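Local structure of secretory-abundant heat soluble protein 1 (Ramazzottius varieornatus, 5XN9) at residues Asp110-Lys113 with Glu118-Lys121; Tyr52-Ser57 with Tyr86-Asp91; Gly75-Gln78 with Glu83-Tyr86. The protein acts as a secreted, heat-soluble molecular shield in water-deficient conditions and is built like a fatty-acid-binding protein. All blocks are in the same frame, centred on the assembly; numbering follows the deposited sequence. Where two conformers were deposited one is given.

Interaction 1 of 3, residues Asp110-Lys113 with Glu118-Lys121. With ACY (acetic acid), chain L.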
loop_
_atom_site.group_PDB
_atom_site.type_symbol
_atom_site.label_atom_id
_atom_site.label_comp_id
_atom_site.label_asym_id
_atom_site.label_seq_id
_atom_site.Cartn_x
_atom_site.Cartn_y
_atom_site.Cartn_z
ATOM N N ASP A 110 -3.891 3.979 -4.493
ATOM C CA ASP A 110 -2.571 3.864 -3.895
ATOM C C ASP A 110 -1.551 4.079 -5.001
ATOM O O ASP A 110 -1.733 3.599 -6.121
ATOM C CB ASP A 110 -2.360 2.454 -3.349
ATOM C CG ASP A 110 -2.927 2.270 -1.965
ATOM O OD1 ASP A 110 -3.387 3.268 -1.370
ATOM O OD2 ASP A 110 -2.894 1.124 -1.470
ATOM N N GLU A 111 -0.508 4.835 -4.706
ATOM C CA GLU A 111 0.586 4.998 -5.648
ATOM C C GLU A 111 1.894 4.750 -4.921
ATOM O O GLU A 111 2.048 5.118 -3.754
ATOM C CB GLU A 111 0.592 6.386 -6.312
ATOM C CG GLU A 111 1.739 6.587 -7.302
ATOM C CD GLU A 111 1.872 8.020 -7.778
ATOM O OE1 GLU A 111 1.677 8.266 -8.983
ATOM O OE2 GLU A 111 2.172 8.900 -6.947
ATOM N N TYR A 112 2.821 4.096 -5.610
ATOM C CA TYR A 112 4.163 3.840 -5.097
ATOM C C TYR A 112 5.156 4.457 -6.070
ATOM O O TYR A 112 5.265 4.006 -7.215
ATOM C CB TYR A 112 4.426 2.334 -4.986
ATOM C CG TYR A 112 3.473 1.621 -4.057
ATOM C CD1 TYR A 112 2.185 1.295 -4.470
ATOM C CD2 TYR A 112 3.860 1.270 -2.765
ATOM C CE1 TYR A 112 1.303 0.649 -3.617
ATOM C CE2 TYR A 112 2.982 0.623 -1.904
ATOM C CZ TYR A 112 1.704 0.319 -2.339
ATOM O OH TYR A 112 0.814 -0.310 -1.491
ATOM N N LYS A 113 5.886 5.475 -5.616
ATOM C CA LYS A 113 6.774 6.247 -6.474
ATOM C C LYS A 113 8.150 6.295 -5.826
ATOM O O LYS A 113 8.300 6.825 -4.719
ATOM C CB LYS A 113 6.209 7.659 -6.653
ATOM C CG LYS A 113 7.090 8.636 -7.405
ATOM C CD LYS A 113 6.410 10.002 -7.431
ATOM C CE LYS A 113 7.314 11.111 -7.967
ATOM N NZ LYS A 113 6.578 12.406 -8.099
ATOM N N GLU A 118 14.428 6.030 -1.787
ATOM C CA GLU A 118 13.241 6.360 -1.016
ATOM C C GLU A 118 11.989 6.044 -1.828
ATOM O O GLU A 118 11.977 6.154 -3.057
ATOM C CB GLU A 118 13.297 7.842 -0.617
ATOM C CG GLU A 118 11.985 8.602 -0.611
ATOM C CD GLU A 118 12.182 10.055 -0.208
ATOM O OE1 GLU A 118 12.696 10.300 0.906
ATOM O OE2 GLU A 118 11.842 10.949 -1.011
ATOM N N LEU A 119 10.936 5.619 -1.137
ATOM C CA LEU A 119 9.657 5.339 -1.774
ATOM C C LEU A 119 8.607 6.259 -1.174
ATOM O O LEU A 119 8.435 6.297 0.050
ATOM C CB LEU A 119 9.245 3.871 -1.583
ATOM C CG LEU A 119 8.041 3.392 -2.398
ATOM C CD1 LEU A 119 8.156 1.903 -2.667
ATOM C CD2 LEU A 119 6.748 3.697 -1.673
ATOM N N GLU A 120 7.890 6.972 -2.037
ATOM C CA GLU A 120 6.805 7.855 -1.629
ATOM C C GLU A 120 5.484 7.160 -1.946
ATOM O O GLU A 120 5.226 6.820 -3.104
ATOM C CB GLU A 120 6.910 9.179 -2.386
ATOM C CG GLU A 120 5.900 10.243 -1.980
ATOM C CD GLU A 120 6.090 11.555 -2.734
ATOM O OE1 GLU A 120 5.081 12.115 -3.217
ATOM O OE2 GLU A 120 7.244 12.027 -2.845
ATOM N N LYS A 121 4.667 6.922 -0.921
ATOM C CA LYS A 121 3.355 6.321 -1.106
ATOM C C LYS A 121 2.293 7.398 -0.969
ATOM O O LYS A 121 2.290 8.157 0.006
ATOM C CB LYS A 121 3.078 5.190 -0.117
ATOM C CG LYS A 121 1.780 4.465 -0.429
ATOM C CD LYS A 121 1.644 3.150 0.320
ATOM C CE LYS A 121 0.316 2.514 -0.010
ATOM N NZ LYS A 121 0.028 1.340 0.853
HETATM C C ACY L . 0.225 1.721 4.647
HETATM O O ACY L . 0.402 2.802 5.252
HETATM O OXT ACY L . 0.426 1.565 3.423
HETATM C CH3 ACY L . -0.256 0.536 5.435
HETATM O O HOH W 1 3.569 8.583 -4.527
#
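Lys121 NZ is gripped by two residues of strand 106-114 and by a bound acetic acid molecule, probably ionised here. Lys121 NZ donates to Tyr112 OH at 3.0 Å, and Asp110 OD2 adds a long salt bridge to the same Lys121 NZ at 3.7 Å. The bond from Lys121 NZ to OXT of the acetic acid is shorter, 2.6 Å. Extended throughout, with CG anti to the backbone N (chi1 -173°), the lysine chain runs beside the Tyr112 side chain in the same direction, CG over one ring face toward the rim, which carries its ammonium to the phenol oxygen. The acid, probably from the crystallisation liquor, is also held by Tyr123 and Arg132, a cationic setting that would favour a carboxylate. Strands 106-114 and 118-125 form a beta hairpin in the fatty-acid-binding-protein-like barrel, and Tyr112 faces Lys121 as a non-hydrogen-bonded pair. The next pair, Lys113 and Glu120, is hydrogen-bonded: Glu120 N reaches Lys113 O at 2.7 Å, and Lys113 N returns a bond to Glu120 O at 2.9 Å. In one of its two conformers Glu120 sends its carboxylate to Lys131, whereas Leu119 CD2 packs obliquely on Tyr112 CD2 at 3.9 Å.

Interaction 2 of 3, residues Tyr52-Ser57 with Tyr86-Asp91. With EDO (1,2-ethanediol), chain K.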
loop_
_atom_site.group_PDB
_atom_site.type_symbol
_atom_site.label_atom_id
_atom_site.label_comp_id
_atom_site.label_asym_id
_atom_site.label_seq_id
_atom_site.Cartn_x
_atom_site.Cartn_y
_atom_site.Cartn_z
ATOM N N TYR A 52 3.379 -11.341 -8.699
ATOM C CA TYR A 52 4.087 -10.621 -7.660
ATOM C C TYR A 52 3.459 -10.917 -6.313
ATOM O O TYR A 52 2.280 -11.278 -6.214
ATOM C CB TYR A 52 4.003 -9.106 -7.880
ATOM C CG TYR A 52 4.792 -8.602 -9.058
ATOM C CD1 TYR A 52 4.239 -8.586 -10.331
ATOM C CD2 TYR A 52 6.094 -8.126 -8.898
ATOM C CE1 TYR A 52 4.973 -8.119 -11.421
ATOM C CE2 TYR A 52 6.829 -7.654 -9.971
ATOM C CZ TYR A 52 6.269 -7.653 -11.225
ATOM O OH TYR A 52 7.008 -7.177 -12.277
ATOM N N HIS A 53 4.264 -10.780 -5.265
ATOM C CA HIS A 53 3.757 -10.718 -3.904
ATOM C C HIS A 53 4.005 -9.341 -3.324
ATOM O O HIS A 53 5.049 -8.724 -3.571
ATOM C CB HIS A 53 4.435 -11.743 -3.003
ATOM C CG HIS A 53 3.963 -13.137 -3.236
ATOM N ND1 HIS A 53 3.125 -13.792 -2.362
ATOM C CD2 HIS A 53 4.198 -13.999 -4.253
ATOM C CE1 HIS A 53 2.888 -15.010 -2.815
ATOM N NE2 HIS A 53 3.512 -15.155 -3.969
ATOM N N HIS A 54 3.048 -8.886 -2.524
ATOM C CA HIS A 54 3.142 -7.622 -1.817
ATOM C C HIS A 54 2.754 -7.943 -0.384
ATOM O O HIS A 54 1.582 -8.237 -0.101
ATOM C CB HIS A 54 2.196 -6.592 -2.424
ATOM C CG HIS A 54 2.184 -5.296 -1.690
ATOM N ND1 HIS A 54 1.258 -4.307 -1.943
ATOM C CD2 HIS A 54 2.998 -4.817 -0.718
ATOM C CE1 HIS A 54 1.492 -3.280 -1.147
ATOM N NE2 HIS A 54 2.543 -3.562 -0.397
ATOM N N GLN A 55 3.731 -7.941 0.516
ATOM C CA GLN A 55 3.473 -8.223 1.916
ATOM C C GLN A 55 3.481 -6.910 2.680
ATOM O O GLN A 55 4.459 -6.156 2.623
ATOM C CB GLN A 55 4.521 -9.169 2.488
ATOM C CG GLN A 55 4.228 -9.584 3.911
ATOM C CD GLN A 55 5.420 -10.244 4.541
ATOM O OE1 GLN A 55 6.333 -9.569 5.015
ATOM N NE2 GLN A 55 5.437 -11.569 4.528
ATOM N N ILE A 56 2.380 -6.631 3.366
ATOM C CA ILE A 56 2.250 -5.468 4.233
ATOM C C ILE A 56 2.327 -5.975 5.663
ATOM O O ILE A 56 1.666 -6.960 6.010
ATOM C CB ILE A 56 0.912 -4.746 3.990
ATOM C CG1 ILE A 56 0.782 -4.314 2.520
ATOM C CG2 ILE A 56 0.754 -3.563 4.941
ATOM C CD1 ILE A 56 0.094 -5.340 1.615
ATOM N N SER A 57 3.138 -5.326 6.489
ATOM C CA SER A 57 3.181 -5.684 7.898
ATOM C C SER A 57 3.236 -4.441 8.778
ATOM O O SER A 57 3.948 -3.481 8.474
ATOM C CB SER A 57 4.350 -6.609 8.209
ATOM O OG SER A 57 5.563 -5.984 7.881
ATOM N N TYR A 86 -8.834 -5.289 -5.704
ATOM C CA TYR A 86 -7.703 -4.464 -6.106
ATOM C C TYR A 86 -7.284 -4.797 -7.532
ATOM O O TYR A 86 -7.518 -5.896 -8.047
ATOM C CB TYR A 86 -6.498 -4.635 -5.172
ATOM C CG TYR A 86 -6.017 -6.070 -5.051
ATOM C CD1 TYR A 86 -5.157 -6.623 -5.990
ATOM C CD2 TYR A 86 -6.432 -6.869 -3.994
ATOM C CE1 TYR A 86 -4.730 -7.950 -5.881
ATOM C CE2 TYR A 86 -6.013 -8.176 -3.874
ATOM C CZ TYR A 86 -5.160 -8.720 -4.814
ATOM O OH TYR A 86 -4.743 -10.033 -4.688
ATOM N N LYS A 87 -6.607 -3.834 -8.150
ATOM C CA LYS A 87 -5.918 -4.087 -9.413
ATOM C C LYS A 87 -4.683 -3.206 -9.434
ATOM O O LYS A 87 -4.798 -1.981 -9.327
ATOM C CB LYS A 87 -6.799 -3.789 -10.628
ATOM C CG LYS A 87 -6.102 -4.110 -11.953
ATOM C CD LYS A 87 -6.852 -3.571 -13.160
ATOM C CE LYS A 87 -8.225 -4.171 -13.269
ATOM N NZ LYS A 87 -8.814 -3.891 -14.609
ATOM N N TYR A 88 -3.514 -3.827 -9.551
ATOM C CA TYR A 88 -2.261 -3.094 -9.653
ATOM C C TYR A 88 -1.926 -2.888 -11.121
ATOM O O TYR A 88 -2.048 -3.820 -11.926
ATOM C CB TYR A 88 -1.119 -3.895 -9.028
ATOM C CG TYR A 88 -1.138 -4.009 -7.523
ATOM C CD1 TYR A 88 -1.971 -4.916 -6.883
ATOM C CD2 TYR A 88 -0.272 -3.249 -6.742
ATOM C CE1 TYR A 88 -1.967 -5.042 -5.504
ATOM C CE2 TYR A 88 -0.262 -3.369 -5.367
ATOM C CZ TYR A 88 -1.113 -4.263 -4.757
ATOM O OH TYR A 88 -1.084 -4.395 -3.388
ATOM N N THR A 89 -1.439 -1.690 -11.447
ATOM C CA THR A 89 -0.963 -1.360 -12.782
ATOM C C THR A 89 0.331 -0.569 -12.655
ATOM O O THR A 89 0.636 -0.005 -11.598
ATOM C CB THR A 89 -1.989 -0.526 -13.553
ATOM O OG1 THR A 89 -2.250 0.673 -12.815
ATOM C CG2 THR A 89 -3.288 -1.300 -13.730
ATOM N N GLU A 90 1.102 -0.544 -13.736
ATOM C CA GLU A 90 2.279 0.306 -13.825
ATOM C C GLU A 90 1.928 1.605 -14.531
ATOM O O GLU A 90 1.147 1.620 -15.485
ATOM C CB GLU A 90 3.378 -0.365 -14.646
ATOM C CG GLU A 90 3.953 -1.611 -14.032
ATOM C CD GLU A 90 5.080 -2.179 -14.880
ATOM O OE1 GLU A 90 4.797 -2.859 -15.891
ATOM O OE2 GLU A 90 6.251 -1.921 -14.544
ATOM N N ASP A 91 2.448 2.706 -14.006
ATOM C CA ASP A 91 2.366 4.006 -14.658
ATOM C C ASP A 91 3.820 4.346 -14.942
ATOM O O ASP A 91 4.507 4.930 -14.100
ATOM C CB ASP A 91 1.698 5.038 -13.762
ATOM C CG ASP A 91 1.223 6.253 -14.534
ATOM O OD1 ASP A 91 1.940 6.689 -15.459
ATOM O OD2 ASP A 91 0.127 6.763 -14.221
HETATM C C1 EDO K . -4.072 -4.585 -0.868
HETATM O O1 EDO K . -4.829 -3.860 0.108
HETATM C C2 EDO K . -4.243 -3.950 -2.244
HETATM O O2 EDO K . -3.580 -2.679 -2.291
#
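His54 and Tyr88 carry nearly all of this contact, reaching toward each other from strands that are not neighbours in the sheet. Their one direct polar link joins His54 ND1 to Tyr88 OH at 2.8 Å, and either atom could be the donor. The phenol oxygen arrives at the edge of the imidazole, near its plane, and the bond is fairly straight at 162°. Rim meets rim, with neither ring over the face of the other; the centroids are 5.9 Å apart and the planes are turned by 79°, so the link is made through the hydroxyl rather than by stacking. With CG anti to the backbone N (chi1 177°), the imidazole continues away from its own strand and presents ND1 to the phenol. In this barrel of the fatty-acid-binding-protein type, strands 51-58 and 82-91 lie just inside the two edge strands, 63-69 and 75-79, and the buried pair links them across the interior beside the barrel's gap. His54 NE2 bonds to His43, a magnesium ligand; both ring nitrogens are thus engaged, which should fix the rotation of the ring. Tyr88 stacks on Phe69, and its hydroxyl Tyr88 OH accepts a weak bond from O2 of a bound 1,2-ethanediol at 3.2 Å. The diol, probably from the crystallisation liquor, also rests against Tyr86, with C2 3.8 Å from Tyr86 CB.

Interaction 3 of 3, residues Gly75-Gln78 with Glu83-Tyr86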
loop_
_atom_site.group_PDB
_atom_site.type_symbol
_atom_site.label_atom_id
_atom_site.label_comp_id
_atom_site.label_asym_id
_atom_site.label_seq_id
_atom_site.Cartn_x
_atom_site.Cartn_y
_atom_site.Cartn_z
ATOM N N GLY A 75 -7.740 -8.730 -8.358
ATOM C CA GLY A 75 -7.624 -9.702 -7.296
ATOM C C GLY A 75 -8.466 -9.265 -6.113
ATOM O O GLY A 75 -9.038 -8.173 -6.106
ATOM N N THR A 76 -8.558 -10.145 -5.123
ATOM C CA THR A 76 -9.325 -9.850 -3.924
ATOM C C THR A 76 -8.539 -10.234 -2.684
ATOM O O THR A 76 -7.750 -11.187 -2.682
ATOM C CB THR A 76 -10.683 -10.571 -3.883
ATOM O OG1 THR A 76 -10.471 -11.985 -3.879
ATOM C CG2 THR A 76 -11.541 -10.183 -5.081
ATOM N N THR A 77 -8.781 -9.482 -1.618
ATOM C CA THR A 77 -8.266 -9.812 -0.302
ATOM C C THR A 77 -9.344 -9.469 0.719
ATOM O O THR A 77 -10.438 -9.011 0.372
ATOM C CB THR A 77 -6.904 -9.139 -0.053
ATOM O OG1 THR A 77 -6.322 -9.635 1.161
ATOM C CG2 THR A 77 -7.042 -7.641 0.035
ATOM N N GLN A 78 -9.056 -9.711 1.985
ATOM C CA GLN A 78 -9.994 -9.395 3.046
ATOM C C GLN A 78 -9.246 -8.683 4.156
ATOM O O GLN A 78 -8.071 -8.960 4.408
ATOM C CB GLN A 78 -10.647 -10.662 3.611
ATOM C CG GLN A 78 -11.612 -11.345 2.659
ATOM C CD GLN A 78 -13.032 -11.362 3.190
ATOM O OE1 GLN A 78 -13.306 -11.936 4.244
ATOM N NE2 GLN A 78 -13.944 -10.730 2.460
ATOM N N GLU A 83 -14.393 -7.167 2.429
ATOM C CA GLU A 83 -13.778 -7.612 1.190
ATOM C C GLU A 83 -13.170 -6.420 0.465
ATOM O O GLU A 83 -13.753 -5.331 0.425
ATOM C CB GLU A 83 -14.797 -8.296 0.282
ATOM C CG GLU A 83 -14.179 -8.892 -0.976
ATOM C CD GLU A 83 -15.163 -8.972 -2.123
ATOM O OE1 GLU A 83 -16.051 -8.095 -2.207
ATOM O OE2 GLU A 83 -15.049 -9.909 -2.940
ATOM N N ILE A 84 -11.998 -6.636 -0.125
ATOM C CA ILE A 84 -11.245 -5.589 -0.795
ATOM C C ILE A 84 -10.907 -6.096 -2.193
ATOM O O ILE A 84 -10.267 -7.146 -2.334
ATOM C CB ILE A 84 -9.956 -5.257 -0.022
ATOM C CG1 ILE A 84 -10.265 -4.902 1.439
ATOM C CG2 ILE A 84 -9.175 -4.166 -0.719
ATOM C CD1 ILE A 84 -11.204 -3.751 1.601
ATOM N N LYS A 85 -11.346 -5.372 -3.221
ATOM C CA LYS A 85 -10.965 -5.675 -4.594
ATOM C C LYS A 85 -9.828 -4.750 -5.002
ATOM O O LYS A 85 -9.840 -3.562 -4.670
ATOM C CB LYS A 85 -12.139 -5.468 -5.545
ATOM C CG LYS A 85 -13.361 -6.308 -5.252
ATOM C CD LYS A 85 -14.381 -6.119 -6.363
ATOM C CE LYS A 85 -15.809 -6.266 -5.868
ATOM N NZ LYS A 85 -16.799 -5.900 -6.922
ATOM N N TYR A 86 -8.834 -5.289 -5.704
ATOM C CA TYR A 86 -7.703 -4.464 -6.106
ATOM C C TYR A 86 -7.284 -4.797 -7.532
ATOM O O TYR A 86 -7.518 -5.896 -8.047
ATOM C CB TYR A 86 -6.498 -4.635 -5.172
ATOM C CG TYR A 86 -6.017 -6.070 -5.051
ATOM C CD1 TYR A 86 -5.157 -6.623 -5.990
ATOM C CD2 TYR A 86 -6.432 -6.869 -3.994
ATOM C CE1 TYR A 86 -4.730 -7.950 -5.881
ATOM C CE2 TYR A 86 -6.013 -8.176 -3.874
ATOM C CZ TYR A 86 -5.160 -8.720 -4.814
ATOM O OH TYR A 86 -4.743 -10.033 -4.688
#
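Gly75 and Tyr86 meet through both backbone and ring, at one end of a beta hairpin in which strand 75-79, an outermost strand of the sheet, pairs with 82-91 at the barrel's gap. Backbone bonds come first: Gly75 N to Tyr86 O and Tyr86 N to Gly75 O close one antiparallel hydrogen-bonded pair, and Thr77 and Ile84 make the next in the same way, all four at 2.9 Å between N and O. Thr76 with Lys85 and Gln78 with Glu83 are non-hydrogen-bonded pairs, and Thr76 CA approaches Ile84 O at 3.3 Å in a CA-H...O contact. The aromatic contact is a CH-pi interaction. Tyr86 CG lies between its backbone N and carbonyl carbon (chi1 57°), turning the ring over the neighbouring strand, where Gly75 CA lies 3.9 Å from the ring centroid and 23° off its normal. Side-chain packing completes the contact: Thr77 CG2 lies alongside Ile84 CB at 3.8 Å, and the bent Gln78 chain brings NE2 into van der Waals contact with Glu83 CB at 3.4 Å. The tyrosine thus lies directly on the glycine backbone, while its hydroxyl, bonded to the carbonyl of Asn68, ties the hairpin to strand 63-69.

Interactions 2 and 3 share Tyr86 and strand 82-91, their centres about 11 Å apart: one end of that strand is paired with the edge strand 75-79, while further along Tyr88 reaches across the interior. Interaction 1 lies about 12 Å from interaction 2, centre to centre, and touches it where Tyr112 OH packs 3.1 Å from His54 CE1. Lys121, Tyr112, His54 and Tyr88 thus lie in one run of contacts inside the barrel, polar except where Tyr112 OH packs on His54 CE1, with the acetic acid at one end and the weakly bonded diol at the other. The magnesium ion lies about 4 Å from the Lys121 side chain and about 7 Å from that of His54. Interactions 1 and 3, about 20 Å apart between centres, sit on opposite sides of the chain's centre.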